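Local atomic coordinates of beta-galactosidase (Marinomonas sp. ef1, PDB entry 6Y2K), a protein that hydrolyses terminal beta-D-galactosidic bonds as a cold-active hexameric GH42 beta-galactosidase from an Antarctic bacterium. Residues F37-S40 with T41-T45; A173-A177 with W178-F182; R208-F211 with Q212-C215; S499-E502 with T503-P507; L561-D564 with G565-V569. All coordinates share one frame; numbering follows the deposited sequence. Where two conformers were deposited one is given.

Interaction 1. Residues F37-S40 with T41-T45; sequences FSWS and TIEPT
W39 and E43 run alongside each other in the same direction; W39 opens the one-turn helix 39-42 and E43 follows it. The indole and carboxylate planes are only 10° apart, so W39 NE1 reaches E43 OE1 edge-on in the ring plane, at 3.2 Å and nearly straight; the oxygen uses its anti lone pair. E43 CB closes the same edge, 3.8 Å from W39 CD1. E43 CG stands anti to the backbone N (chi1 -165°) and the chain runs on extended, which carries the carboxylate level with the indole nitrogen. R119 forms a salt bridge with OE1, and G47 N bonds to OE2. Packing is tight round buried I42, whose CD1 lies 3.4 Å from S38 OG; that hydroxyl has its own hydrogen-bond partner in G35 O. The helix's own bonds run from E43 N to W39 O, 2.8 Å, and from I42 N to S38 O, 2.9 Å. In contrast to this dry side, T41 is partly exposed, and a water bridges its OG1 to S40 OG, 2.8 Å from the latter. S40 itself is buried at a subunit interface, OG bonding to D186 of the second subunit. The turn belongs to the TIM-barrel domain, following barrel strand 29-34; W39 and E43 pack on helix 111-128, and S38, T41 and I42 on W53 of helix 52-63.

Interaction 2. Residues A173-A177 with W178-F182; sequences ALNKA and WGNVF
L174 lies across one face of the W178 indole, one helical turn further on, near the end of helix 171-178 in the TIM-barrel domain. Followed outward from CB, L174 swings CG anti to the backbone N (chi1 178°), which brings the branch point 3.8 Å from W178 CE2. CD1 stands over the same face near its rim, 4.0 Å from W178 CZ2. CD2 sits over the middle of the six-membered ring, 3.8 Å from its centroid and 17° off the normal, a CH-pi contact. The same methyl also touches N180 ND2, from another direction. Along the backbone, W178 N bonds to L174 O. A Schellman motif then ends the helix: G179 takes positive phi, N180 N meets N175 O at 3.0 Å, and inside that bond G179 N makes a weak one to K176 O. The side chains repeat the link, N180 ND2 meeting N175 OD1, also at 3.0 Å and almost straight. The amide planes are 68° apart, yet the donor lies in the plane of its own amide and falls on a lone pair of OD1. N175 ND2 is held in turn by Y187 O, and N180 OD1 by N204. A water joins N175 O to V181 N. H207 stacks on W178, and W178 NE1 bonds to D210. The chemistry is thus divided: an apolar methyl-on-indole contact on one side, and on the other two asparagines that bond each other where the helix stops, each amide also satisfied by a further partner.

Interaction 3. Residues R208-F211 with Q212-C215; sequences RLDF and QRCC
F211 carries the sulfur of C215 over one face of its ring, SG lying 3.7 Å from the centroid and 21° off the normal. This is a Cys sulfur-aromatic contact between residues i and i+4 of the long helix 205-233 in the TIM-barrel domain. F211 CG is anti to the backbone N (chi1 -174°), whereas C215 SG is anti to its carbonyl carbon; the ring therefore leans forward along the helix and the sulfur back to meet it, shifted toward CZ at the rim. On another flank of the helix the guanidinium of R213 is met over one face by L209 and at its edge by D210. L209 CD2 makes the face contact, 3.5 Å from R213 NH2. NE is claimed by D419 in a salt bridge, so the extended R213 chain reaches from the barrel domain to a residue of the trimerisation-domain range. D210 has further partners too: K167 forms a salt bridge with OD1, and Y168 bonds to OD2. With two cationic groups at OD1, the carboxylate is probably ionised. On the wetter side a water links R208 O, at 2.8 Å, to Q212 OE1, the glutamine amide nitrogen being taken by A249 O. R213 NH1 gives D210 OD1 a 3.0 Å salt-bridge bond, the oxygen lying only 3° out of the guanidinium plane.

Interaction 4. Residues S499-E502 with T503-P507; sequences SKTE and TYQIP
The backbone doubles back through a type I turn from T501 to Y504, closed by a long, weak bond from Y504 N to T501 O and, just outside it, by a 2.7 Å bond from T501 N to Q505 O. T501 contributes its side chain as well. Its OG1, held between the backbone N and the carbonyl carbon (chi1 62°), points back across the turn and accepts Q505 N at 2.9 Å. A water joins this hydroxyl, at 3.0 Å, to T503 OG1, at 2.6 Å. T501 CG2 lies 3.5 Å from Q505 O and reaches toward P507 CA. The turn belongs to a loop between strands 490-493 and 521-528 of the trimerisation-domain range, and its tip bonds to the barrel range: T503 OG1 and Q505 NE2 both bond to A177 O, while E502 OE1 forms a salt bridge with K167. K500 bends at chi2 and runs obliquely by the Y504 ring, CE standing 3.8 Å from Y504 CE1. Y504 OH goes on to S423 O, and K500 NZ to Q363 of the third subunit. The backbone O of Y504 also receives Q363 NE2 of that subunit. Farther from the turn, P507 CD presses on S499 O at 3.2 Å, and K500 CA makes a CA-H...O contact of 3.3 Å with Q505 O.

Interaction 5. Residues L561-D564 with G565-V569; sequences LKDD and GGNPV
D563 OD1 accepts N567 N at 2.9 Å, the donor standing well above the carboxylate plane, 47° out of it. G565 N is also close to this oxygen, at 3.0 Å. The other oxygen, OD2, lies 3.4 Å from N567 CB, and its hydrogen-bond partner is H550. D563 CG sits between the backbone N and the carbonyl carbon (chi1 66°), which tucks the carboxylate under the turn instead of out along the strand. N567 occupies two conformers; in the one described here its amide meets strand 549-555, OD1 accepting I553 N and ND2 donating to E551 O. These groups close the beta hairpin of strands 559-563 and 568-573, within the mixed sheet of the trimerisation-domain range. Its connection is a type I turn from D563 to G566, with G566 N bonded to D563 O at 2.9 Å and G566 taking positive phi. Behind the turn, D563 N bonds to N567 O at 3.1 Å, and V569 N to L561 O at 2.9 Å, on either side of the antiparallel non-hydrogen-bonded pair K562 and P568. V569 CB packs on L561 CB at 4.0 Å, and L561 continues onto L587 of helix 585-598. The turn itself lies at a subunit boundary, D564 packing on P607 of the fourth subunit and K562 on Y604 of that same subunit. K562 NZ reaches a water, which also makes a weak bond to G566 O.

Interactions 2, 3 and 4 form one connected patch, while interactions 1 and 5 stand apart, their centres about 63 Å from each other on opposite sides of the chain's centre. Interactions 1 and 3 are the buried ones, within the barrel range; 2, 4 and 5 are partly buried. Interaction 3 touches no other subunit, whereas the second subunit borders 1, the third both 2 and 4, and the fourth 5. Within the patch, D210 joins helices 171-178 and 205-233, and the loop of interaction 4 touches both. Interaction 3 relies on ring-face and ion-pair contacts, interaction 1 on an in-plane indole N-H, and interaction 2 on an amide pair; in the turns of 4 and 5 a hydroxyl or carboxylate accepts backbone nitrogens.

Interaction 1. Residues F37-S40 with T41-T45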
loop_
_atom_site.group_PDB
_atom_site.type_symbol
_atom_site.label_atom_id
_atom_site.label_comp_id
_atom_site.label_asym_id
_atom_site.label_seq_id
_atom_site.Cartn_x
_atom_site.Cartn_y
_atom_site.Cartn_z
ATOM N N PHE A 37 -49.218 12.722 -13.878
ATOM C CA PHE A 37 -48.558 13.939 -14.373
ATOM C C PHE A 37 -49.345 14.672 -15.470
ATOM O O PHE A 37 -48.765 15.475 -16.212
ATOM C CB PHE A 37 -47.145 13.613 -14.888
ATOM C CG PHE A 37 -46.224 13.019 -13.846
ATOM C CD1 PHE A 37 -45.997 13.666 -12.639
ATOM C CD2 PHE A 37 -45.531 11.843 -14.105
ATOM C CE1 PHE A 37 -45.136 13.131 -11.687
ATOM C CE2 PHE A 37 -44.653 11.317 -13.170
ATOM C CZ PHE A 37 -44.456 11.958 -11.960
ATOM N N SER A 38 -50.662 14.449 -15.540
ATOM C CA SER A 38 -51.466 14.870 -16.708
ATOM C C SER A 38 -52.260 16.186 -16.555
ATOM O O SER A 38 -53.036 16.526 -17.443
ATOM C CB SER A 38 -52.410 13.720 -17.139
ATOM O OG SER A 38 -53.400 13.438 -16.157
ATOM N N TRP A 39 -52.058 16.941 -15.472
ATOM C CA TRP A 39 -52.859 18.157 -15.244
ATOM C C TRP A 39 -52.796 19.143 -16.415
ATOM O O TRP A 39 -53.831 19.661 -16.818
ATOM C CB TRP A 39 -52.503 18.855 -13.915
ATOM C CG TRP A 39 -53.577 19.773 -13.338
ATOM C CD1 TRP A 39 -54.473 20.555 -14.023
ATOM C CD2 TRP A 39 -53.817 20.040 -11.945
ATOM N NE1 TRP A 39 -55.254 21.269 -13.152
ATOM C CE2 TRP A 39 -54.876 20.977 -11.872
ATOM C CE3 TRP A 39 -53.230 19.595 -10.754
ATOM C CZ2 TRP A 39 -55.375 21.453 -10.655
ATOM C CZ3 TRP A 39 -53.727 20.072 -9.545
ATOM C CH2 TRP A 39 -54.794 20.989 -9.506
ATOM N N SER A 40 -51.617 19.390 -16.991
ATOM C CA SER A 40 -51.537 20.306 -18.149
ATOM C C SER A 40 -52.267 19.780 -19.400
ATOM O O SER A 40 -52.657 20.575 -20.251
ATOM C CB SER A 40 -50.092 20.693 -18.500
ATOM O OG SER A 40 -49.427 19.699 -19.267
ATOM N N THR A 41 -52.445 18.461 -19.508
ATOM C CA THR A 41 -53.255 17.865 -20.585
ATOM C C THR A 41 -54.750 18.031 -20.266
ATOM O O THR A 41 -55.539 18.385 -21.144
ATOM C CB THR A 41 -52.897 16.377 -20.792
ATOM O OG1 THR A 41 -51.504 16.258 -21.120
ATOM C CG2 THR A 41 -53.721 15.751 -21.915
ATOM N N ILE A 42 -55.121 17.804 -19.005
ATOM C CA ILE A 42 -56.517 17.930 -18.565
ATOM C C ILE A 42 -57.001 19.388 -18.612
ATOM O O ILE A 42 -58.103 19.646 -19.088
ATOM C CB ILE A 42 -56.733 17.386 -17.133
ATOM C CG1 ILE A 42 -56.421 15.881 -17.065
ATOM C CG2 ILE A 42 -58.173 17.634 -16.664
ATOM C CD1 ILE A 42 -56.216 15.358 -15.661
ATOM N N GLU A 43 -56.191 20.316 -18.096
ATOM C CA GLU A 43 -56.587 21.718 -17.923
ATOM C C GLU A 43 -55.421 22.644 -18.308
ATOM O O GLU A 43 -54.730 23.182 -17.434
ATOM C CB GLU A 43 -57.053 21.976 -16.483
ATOM C CG GLU A 43 -57.820 23.286 -16.307
ATOM C CD GLU A 43 -58.382 23.494 -14.899
ATOM O OE1 GLU A 43 -57.881 22.867 -13.949
ATOM O OE2 GLU A 43 -59.330 24.298 -14.722
ATOM N N PRO A 44 -55.196 22.825 -19.619
ATOM C CA PRO A 44 -54.085 23.681 -20.073
ATOM C C PRO A 44 -54.269 25.156 -19.750
ATOM O O PRO A 44 -53.282 25.881 -19.674
ATOM C CB PRO A 44 -54.039 23.475 -21.593
ATOM C CG PRO A 44 -55.244 22.694 -21.966
ATOM C CD PRO A 44 -55.886 22.146 -20.728
ATOM N N THR A 45 -55.523 25.585 -19.598
ATOM C CA THR A 45 -55.866 26.939 -19.164
ATOM C C THR A 45 -57.124 26.779 -18.295
ATOM O O THR A 45 -57.930 25.883 -18.562
ATOM C CB THR A 45 -56.059 27.872 -20.385
ATOM O OG1 THR A 45 -56.253 29.229 -19.964
ATOM C CG2 THR A 45 -57.246 27.433 -21.262
HETATM O O HOH W 1 -49.629 16.914 -19.299
#

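Interaction 2. Residues A173-A177 with W178-F182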
loop_
_atom_site.group_PDB
_atom_site.type_symbol
_atom_site.label_atom_id
_atom_site.label_comp_id
_atom_site.label_asym_id
_atom_site.label_seq_id
_atom_site.Cartn_x
_atom_site.Cartn_y
_atom_site.Cartn_z
ATOM N N ALA A 173 -46.273 26.517 28.378
ATOM C CA ALA A 173 -46.079 25.073 28.293
ATOM C C ALA A 173 -45.039 24.684 27.242
ATOM O O ALA A 173 -44.239 23.770 27.470
ATOM C CB ALA A 173 -47.399 24.360 28.013
ATOM N N LEU A 174 -45.050 25.378 26.103
ATOM C CA LEU A 174 -44.046 25.163 25.063
ATOM C C LEU A 174 -42.641 25.527 25.568
ATOM O O LEU A 174 -41.688 24.762 25.339
ATOM C CB LEU A 174 -44.402 25.956 23.800
ATOM C CG LEU A 174 -43.446 25.896 22.592
ATOM C CD1 LEU A 174 -44.206 26.150 21.293
ATOM C CD2 LEU A 174 -42.265 26.862 22.756
ATOM N N ASN A 175 -42.510 26.675 26.243
ATOM C CA ASN A 175 -41.205 27.124 26.760
ATOM C C ASN A 175 -40.628 26.123 27.758
ATOM O O ASN A 175 -39.415 25.881 27.771
ATOM C CB ASN A 175 -41.281 28.517 27.409
ATOM C CG ASN A 175 -41.426 29.643 26.396
ATOM O OD1 ASN A 175 -40.857 29.604 25.286
ATOM N ND2 ASN A 175 -42.165 30.686 26.789
ATOM N N LYS A 176 -41.502 25.522 28.570
ATOM C CA LYS A 176 -41.083 24.506 29.522
ATOM C C LYS A 176 -40.647 23.214 28.823
ATOM O O LYS A 176 -39.607 22.640 29.167
ATOM C CB LYS A 176 -42.200 24.206 30.524
ATOM C CG LYS A 176 -41.710 23.443 31.748
ATOM C CD LYS A 176 -42.861 22.930 32.609
ATOM C CE LYS A 176 -42.352 21.951 33.657
ATOM N NZ LYS A 176 -43.456 21.499 34.547
ATOM N N ALA A 177 -41.452 22.764 27.861
ATOM C CA ALA A 177 -41.146 21.566 27.072
ATOM C C ALA A 177 -39.850 21.670 26.241
ATOM O O ALA A 177 -39.107 20.697 26.142
ATOM C CB ALA A 177 -42.328 21.218 26.174
ATOM N N TRP A 178 -39.597 22.839 25.653
ATOM C CA TRP A 178 -38.397 23.079 24.826
ATOM C C TRP A 178 -37.144 23.464 25.644
ATOM O O TRP A 178 -36.029 23.470 25.104
ATOM C CB TRP A 178 -38.666 24.205 23.811
ATOM C CG TRP A 178 -39.593 23.883 22.679
ATOM C CD1 TRP A 178 -40.490 22.850 22.600
ATOM C CD2 TRP A 178 -39.742 24.633 21.468
ATOM N NE1 TRP A 178 -41.161 22.898 21.397
ATOM C CE2 TRP A 178 -40.727 23.987 20.690
ATOM C CE3 TRP A 178 -39.118 25.777 20.953
ATOM C CZ2 TRP A 178 -41.111 24.456 19.427
ATOM C CZ3 TRP A 178 -39.508 26.248 19.696
ATOM C CH2 TRP A 178 -40.496 25.591 18.954
ATOM N N GLY A 179 -37.317 23.825 26.919
ATOM C CA GLY A 179 -36.211 24.333 27.735
ATOM C C GLY A 179 -35.681 25.688 27.273
ATOM O O GLY A 179 -34.469 25.934 27.302
ATOM N N ASN A 180 -36.595 26.588 26.902
ATOM C CA ASN A 180 -36.226 27.865 26.271
ATOM C C ASN A 180 -35.592 28.892 27.216
ATOM O O ASN A 180 -35.189 29.971 26.764
ATOM C CB ASN A 180 -37.424 28.476 25.529
ATOM C CG ASN A 180 -37.734 27.760 24.221
ATOM O OD1 ASN A 180 -36.861 27.108 23.626
ATOM N ND2 ASN A 180 -38.984 27.886 23.758
ATOM N N VAL A 181 -35.486 28.569 28.506
ATOM C CA VAL A 181 -34.604 29.330 29.404
ATOM C C VAL A 181 -33.157 29.349 28.881
ATOM O O VAL A 181 -32.438 30.352 29.025
ATOM C CB VAL A 181 -34.662 28.790 30.856
ATOM C CG1 VAL A 181 -34.090 27.377 30.961
ATOM C CG2 VAL A 181 -33.941 29.745 31.807
ATOM N N PHE A 182 -32.752 28.242 28.257
ATOM C CA PHE A 182 -31.441 28.107 27.629
ATOM C C PHE A 182 -31.247 29.148 26.517
ATOM O O PHE A 182 -32.120 29.334 25.659
ATOM C CB PHE A 182 -31.287 26.678 27.077
ATOM C CG PHE A 182 -29.905 26.351 26.593
ATOM C CD1 PHE A 182 -28.881 26.095 27.498
ATOM C CD2 PHE A 182 -29.628 26.287 25.228
ATOM C CE1 PHE A 182 -27.599 25.799 27.060
ATOM C CE2 PHE A 182 -28.352 25.973 24.779
ATOM C CZ PHE A 182 -27.335 25.726 25.695
HETATM O O HOH W 2 -37.331 26.656 30.050
#

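Interaction 3. Residues R208-F211 with Q212-C215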
loop_
_atom_site.group_PDB
_atom_site.type_symbol
_atom_site.label_atom_id
_atom_site.label_comp_id
_atom_site.label_asym_id
_atom_site.label_seq_id
_atom_site.Cartn_x
_atom_site.Cartn_y
_atom_site.Cartn_z
ATOM N N ARG A 208 -36.607 22.022 16.294
ATOM C CA ARG A 208 -36.430 21.312 15.031
ATOM C C ARG A 208 -37.275 20.044 14.958
ATOM O O ARG A 208 -37.802 19.721 13.887
ATOM C CB ARG A 208 -34.956 20.979 14.802
ATOM C CG ARG A 208 -34.076 22.211 14.600
ATOM C CD ARG A 208 -32.596 21.857 14.577
ATOM N NE ARG A 208 -32.266 20.993 13.449
ATOM C CZ ARG A 208 -31.183 20.223 13.346
ATOM N NH1 ARG A 208 -31.023 19.481 12.248
ATOM N NH2 ARG A 208 -30.285 20.141 14.325
ATOM N N LEU A 209 -37.406 19.333 16.081
ATOM C CA LEU A 209 -38.203 18.102 16.110
ATOM C C LEU A 209 -39.710 18.364 15.935
ATOM O O LEU A 209 -40.377 17.697 15.121
ATOM C CB LEU A 209 -37.930 17.302 17.392
ATOM C CG LEU A 209 -38.628 15.946 17.508
ATOM C CD1 LEU A 209 -38.342 15.053 16.309
ATOM C CD2 LEU A 209 -38.213 15.242 18.787
ATOM N N ASP A 210 -40.242 19.320 16.695
ATOM C CA ASP A 210 -41.638 19.759 16.518
ATOM C C ASP A 210 -41.897 20.299 15.103
ATOM O O ASP A 210 -42.972 20.045 14.533
ATOM C CB ASP A 210 -42.037 20.810 17.566
ATOM C CG ASP A 210 -42.502 20.200 18.887
ATOM O OD1 ASP A 210 -42.698 18.968 18.992
ATOM O OD2 ASP A 210 -42.703 20.984 19.835
ATOM N N PHE A 211 -40.918 20.998 14.521
ATOM C CA PHE A 211 -41.053 21.452 13.137
ATOM C C PHE A 211 -41.179 20.272 12.159
ATOM O O PHE A 211 -42.049 20.288 11.274
ATOM C CB PHE A 211 -39.912 22.393 12.724
ATOM C CG PHE A 211 -40.100 22.988 11.363
ATOM C CD1 PHE A 211 -41.177 23.824 11.110
ATOM C CD2 PHE A 211 -39.223 22.693 10.326
ATOM C CE1 PHE A 211 -41.375 24.366 9.851
ATOM C CE2 PHE A 211 -39.407 23.244 9.065
ATOM C CZ PHE A 211 -40.490 24.073 8.829
ATOM N N GLN A 212 -40.333 19.249 12.330
ATOM C CA GLN A 212 -40.399 18.046 11.493
ATOM C C GLN A 212 -41.745 17.356 11.636
ATOM O O GLN A 212 -42.342 16.945 10.646
ATOM C CB GLN A 212 -39.286 17.052 11.844
ATOM C CG GLN A 212 -39.077 15.948 10.812
ATOM C CD GLN A 212 -38.103 16.321 9.702
ATOM O OE1 GLN A 212 -37.156 17.067 9.921
ATOM N NE2 GLN A 212 -38.325 15.784 8.508
ATOM N N ARG A 213 -42.200 17.226 12.879
ATOM C CA ARG A 213 -43.484 16.604 13.177
ATOM C C ARG A 213 -44.625 17.359 12.510
ATOM O O ARG A 213 -45.523 16.741 11.918
ATOM C CB ARG A 213 -43.710 16.539 14.689
ATOM C CG ARG A 213 -42.809 15.542 15.403
ATOM C CD ARG A 213 -42.650 15.913 16.868
ATOM N NE ARG A 213 -42.112 14.830 17.691
ATOM C CZ ARG A 213 -41.776 14.953 18.979
ATOM N NH1 ARG A 213 -41.904 16.117 19.611
ATOM N NH2 ARG A 213 -41.301 13.901 19.650
ATOM N N CYS A 214 -44.580 18.690 12.591
ATOM C CA CYS A 214 -45.619 19.527 11.984
ATOM C C CYS A 214 -45.644 19.368 10.463
ATOM O O CYS A 214 -46.704 19.125 9.885
ATOM C CB CYS A 214 -45.429 20.999 12.374
ATOM S SG CYS A 214 -46.602 22.118 11.580
ATOM N N CYS A 215 -44.473 19.483 9.825
ATOM C CA CYS A 215 -44.355 19.300 8.377
ATOM C C CYS A 215 -44.843 17.913 7.930
ATOM O O CYS A 215 -45.544 17.793 6.917
ATOM C CB CYS A 215 -42.922 19.561 7.898
ATOM S SG CYS A 215 -42.427 21.303 7.996
HETATM O O HOH W 3 -36.515 19.718 11.387
#

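Interaction 4. Residues S499-E502 with T503-P507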
loop_
_atom_site.group_PDB
_atom_site.type_symbol
_atom_site.label_atom_id
_atom_site.label_comp_id
_atom_site.label_asym_id
_atom_site.label_seq_id
_atom_site.Cartn_x
_atom_site.Cartn_y
_atom_site.Cartn_z
ATOM N N SER A 499 -33.486 7.162 25.535
ATOM C CA SER A 499 -32.557 8.243 25.854
ATOM C C SER A 499 -33.173 9.654 25.775
ATOM O O SER A 499 -32.526 10.626 26.175
ATOM C CB SER A 499 -31.321 8.161 24.944
ATOM O OG SER A 499 -31.656 8.348 23.579
ATOM N N LYS A 500 -34.393 9.771 25.248
ATOM C CA LYS A 500 -35.061 11.071 25.107
ATOM C C LYS A 500 -36.517 11.025 25.556
ATOM O O LYS A 500 -37.221 10.031 25.337
ATOM C CB LYS A 500 -35.023 11.569 23.649
ATOM C CG LYS A 500 -33.640 11.718 23.028
ATOM C CD LYS A 500 -32.834 12.841 23.653
ATOM C CE LYS A 500 -31.412 12.876 23.118
ATOM N NZ LYS A 500 -30.550 13.808 23.896
ATOM N N THR A 501 -36.973 12.132 26.139
ATOM C CA THR A 501 -38.394 12.366 26.395
ATOM C C THR A 501 -39.107 12.749 25.078
ATOM O O THR A 501 -38.469 12.904 24.027
ATOM C CB THR A 501 -38.593 13.502 27.420
ATOM O OG1 THR A 501 -38.051 14.717 26.892
ATOM C CG2 THR A 501 -37.913 13.171 28.774
ATOM N N GLU A 502 -40.428 12.910 25.145
ATOM C CA GLU A 502 -41.222 13.332 23.983
ATOM C C GLU A 502 -40.803 14.707 23.437
ATOM O O GLU A 502 -40.899 14.946 22.229
ATOM C CB GLU A 502 -42.727 13.346 24.323
ATOM C CG GLU A 502 -43.667 13.178 23.116
ATOM C CD GLU A 502 -43.895 14.434 22.264
ATOM O OE1 GLU A 502 -43.790 15.566 22.775
ATOM O OE2 GLU A 502 -44.205 14.276 21.061
ATOM N N THR A 503 -40.333 15.591 24.320
ATOM C CA THR A 503 -40.023 16.976 23.964
ATOM C C THR A 503 -38.510 17.257 23.840
ATOM O O THR A 503 -38.089 18.406 23.979
ATOM C CB THR A 503 -40.653 17.936 25.002
ATOM O OG1 THR A 503 -40.038 17.726 26.271
ATOM C CG2 THR A 503 -42.157 17.671 25.142
ATOM N N TYR A 504 -37.723 16.209 23.556
ATOM C CA TYR A 504 -36.281 16.287 23.337
ATOM C C TYR A 504 -35.520 16.721 24.604
ATOM O O TYR A 504 -34.751 17.678 24.588
ATOM C CB TYR A 504 -35.949 17.174 22.117
ATOM C CG TYR A 504 -34.834 16.632 21.240
ATOM C CD1 TYR A 504 -33.586 16.304 21.771
ATOM C CD2 TYR A 504 -35.027 16.456 19.863
ATOM C CE1 TYR A 504 -32.569 15.807 20.966
ATOM C CE2 TYR A 504 -34.018 15.957 19.055
ATOM C CZ TYR A 504 -32.786 15.635 19.607
ATOM O OH TYR A 504 -31.791 15.129 18.805
ATOM N N GLN A 505 -35.751 16.003 25.701
ATOM C CA GLN A 505 -34.948 16.166 26.911
ATOM C C GLN A 505 -34.436 14.816 27.382
ATOM O O GLN A 505 -34.985 13.779 27.014
ATOM C CB GLN A 505 -35.748 16.829 28.041
ATOM C CG GLN A 505 -36.275 18.223 27.714
ATOM C CD GLN A 505 -36.797 18.972 28.933
ATOM O OE1 GLN A 505 -36.422 18.672 30.071
ATOM N NE2 GLN A 505 -37.652 19.973 28.696
ATOM N N ILE A 506 -33.400 14.837 28.219
ATOM C CA ILE A 506 -32.870 13.608 28.815
ATOM C C ILE A 506 -33.826 13.183 29.936
ATOM O O ILE A 506 -34.188 14.022 30.755
ATOM C CB ILE A 506 -31.445 13.815 29.367
ATOM C CG1 ILE A 506 -30.493 14.182 28.213
ATOM C CG2 ILE A 506 -30.979 12.571 30.114
ATOM C CD1 ILE A 506 -29.095 14.565 28.639
ATOM N N PRO A 507 -34.245 11.899 29.975
ATOM C CA PRO A 507 -35.116 11.457 31.068
ATOM C C PRO A 507 -34.522 11.705 32.451
ATOM O O PRO A 507 -33.301 11.669 32.632
ATOM C CB PRO A 507 -35.265 9.954 30.821
ATOM C CG PRO A 507 -35.109 9.812 29.346
ATOM C CD PRO A 507 -34.099 10.851 28.942
HETATM O O HOH W 4 -39.606 16.560 28.607
#

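Interaction 5. Residues L561-D564 with G565-V569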
loop_
_atom_site.group_PDB
_atom_site.type_symbol
_atom_site.label_atom_id
_atom_site.label_comp_id
_atom_site.label_asym_id
_atom_site.label_seq_id
_atom_site.Cartn_x
_atom_site.Cartn_y
_atom_site.Cartn_z
ATOM N N LEU A 561 -21.079 -9.197 26.315
ATOM C CA LEU A 561 -19.943 -8.555 25.646
ATOM C C LEU A 561 -19.473 -7.368 26.484
ATOM O O LEU A 561 -20.294 -6.676 27.083
ATOM C CB LEU A 561 -20.338 -8.051 24.251
ATOM C CG LEU A 561 -20.827 -9.073 23.218
ATOM C CD1 LEU A 561 -21.344 -8.370 21.974
ATOM C CD2 LEU A 561 -19.729 -10.050 22.831
ATOM N N LYS A 562 -18.161 -7.134 26.512
ATOM C CA LYS A 562 -17.565 -6.010 27.223
ATOM C C LYS A 562 -16.395 -5.443 26.431
ATOM O O LYS A 562 -15.804 -6.145 25.625
ATOM C CB LYS A 562 -17.034 -6.462 28.584
ATOM C CG LYS A 562 -18.071 -7.108 29.486
ATOM C CD LYS A 562 -17.561 -7.345 30.901
ATOM C CE LYS A 562 -16.357 -8.264 30.929
ATOM N NZ LYS A 562 -16.244 -8.959 32.241
ATOM N N ASP A 563 -16.043 -4.187 26.685
ATOM C CA ASP A 563 -14.807 -3.607 26.118
ATOM C C ASP A 563 -13.581 -3.987 26.966
ATOM O O ASP A 563 -13.727 -4.662 27.992
ATOM C CB ASP A 563 -14.942 -2.093 25.867
ATOM C CG ASP A 563 -15.103 -1.261 27.128
ATOM O OD1 ASP A 563 -14.649 -1.653 28.231
ATOM O OD2 ASP A 563 -15.692 -0.164 26.986
ATOM N N ASP A 564 -12.385 -3.569 26.546
ATOM C CA ASP A 564 -11.146 -3.937 27.272
ATOM C C ASP A 564 -11.069 -3.374 28.696
ATOM O O ASP A 564 -10.403 -3.966 29.547
ATOM C CB ASP A 564 -9.878 -3.522 26.504
ATOM C CG ASP A 564 -9.531 -4.468 25.343
ATOM O OD1 ASP A 564 -10.214 -5.494 25.102
ATOM O OD2 ASP A 564 -8.531 -4.165 24.662
ATOM N N GLY A 565 -11.748 -2.256 28.952
ATOM C CA GLY A 565 -11.890 -1.722 30.307
ATOM C C GLY A 565 -12.927 -2.428 31.173
ATOM O O GLY A 565 -13.170 -2.005 32.307
ATOM N N GLY A 566 -13.555 -3.484 30.650
ATOM C CA GLY A 566 -14.591 -4.222 31.364
ATOM C C GLY A 566 -15.956 -3.556 31.404
ATOM O O GLY A 566 -16.845 -4.037 32.122
ATOM N N ASN A 567 -16.148 -2.491 30.616
ATOM C CA ASN A 567 -17.418 -1.741 30.588
ATOM C C ASN A 567 -18.441 -2.544 29.782
ATOM O O ASN A 567 -18.100 -3.112 28.748
ATOM C CB ASN A 567 -17.231 -0.319 30.009
ATOM C CG ASN A 567 -18.548 0.375 29.631
ATOM O OD1 ASN A 567 -19.328 0.789 30.487
ATOM N ND2 ASN A 567 -18.767 0.541 28.336
ATOM N N PRO A 568 -19.705 -2.608 30.258
ATOM C CA PRO A 568 -20.720 -3.361 29.515
ATOM C C PRO A 568 -20.982 -2.881 28.086
ATOM O O PRO A 568 -21.140 -1.683 27.860
ATOM C CB PRO A 568 -21.983 -3.169 30.364
ATOM C CG PRO A 568 -21.484 -2.947 31.742
ATOM C CD PRO A 568 -20.220 -2.165 31.573
ATOM N N VAL A 569 -21.007 -3.829 27.149
ATOM C CA VAL A 569 -21.389 -3.587 25.754
ATOM C C VAL A 569 -22.745 -4.240 25.461
ATOM O O VAL A 569 -23.646 -3.582 24.956
ATOM C CB VAL A 569 -20.295 -4.075 24.773
ATOM C CG1 VAL A 569 -20.802 -4.132 23.327
ATOM C CG2 VAL A 569 -19.074 -3.176 24.876
HETATM O O HOH W 5 -15.631 -6.624 34.134
#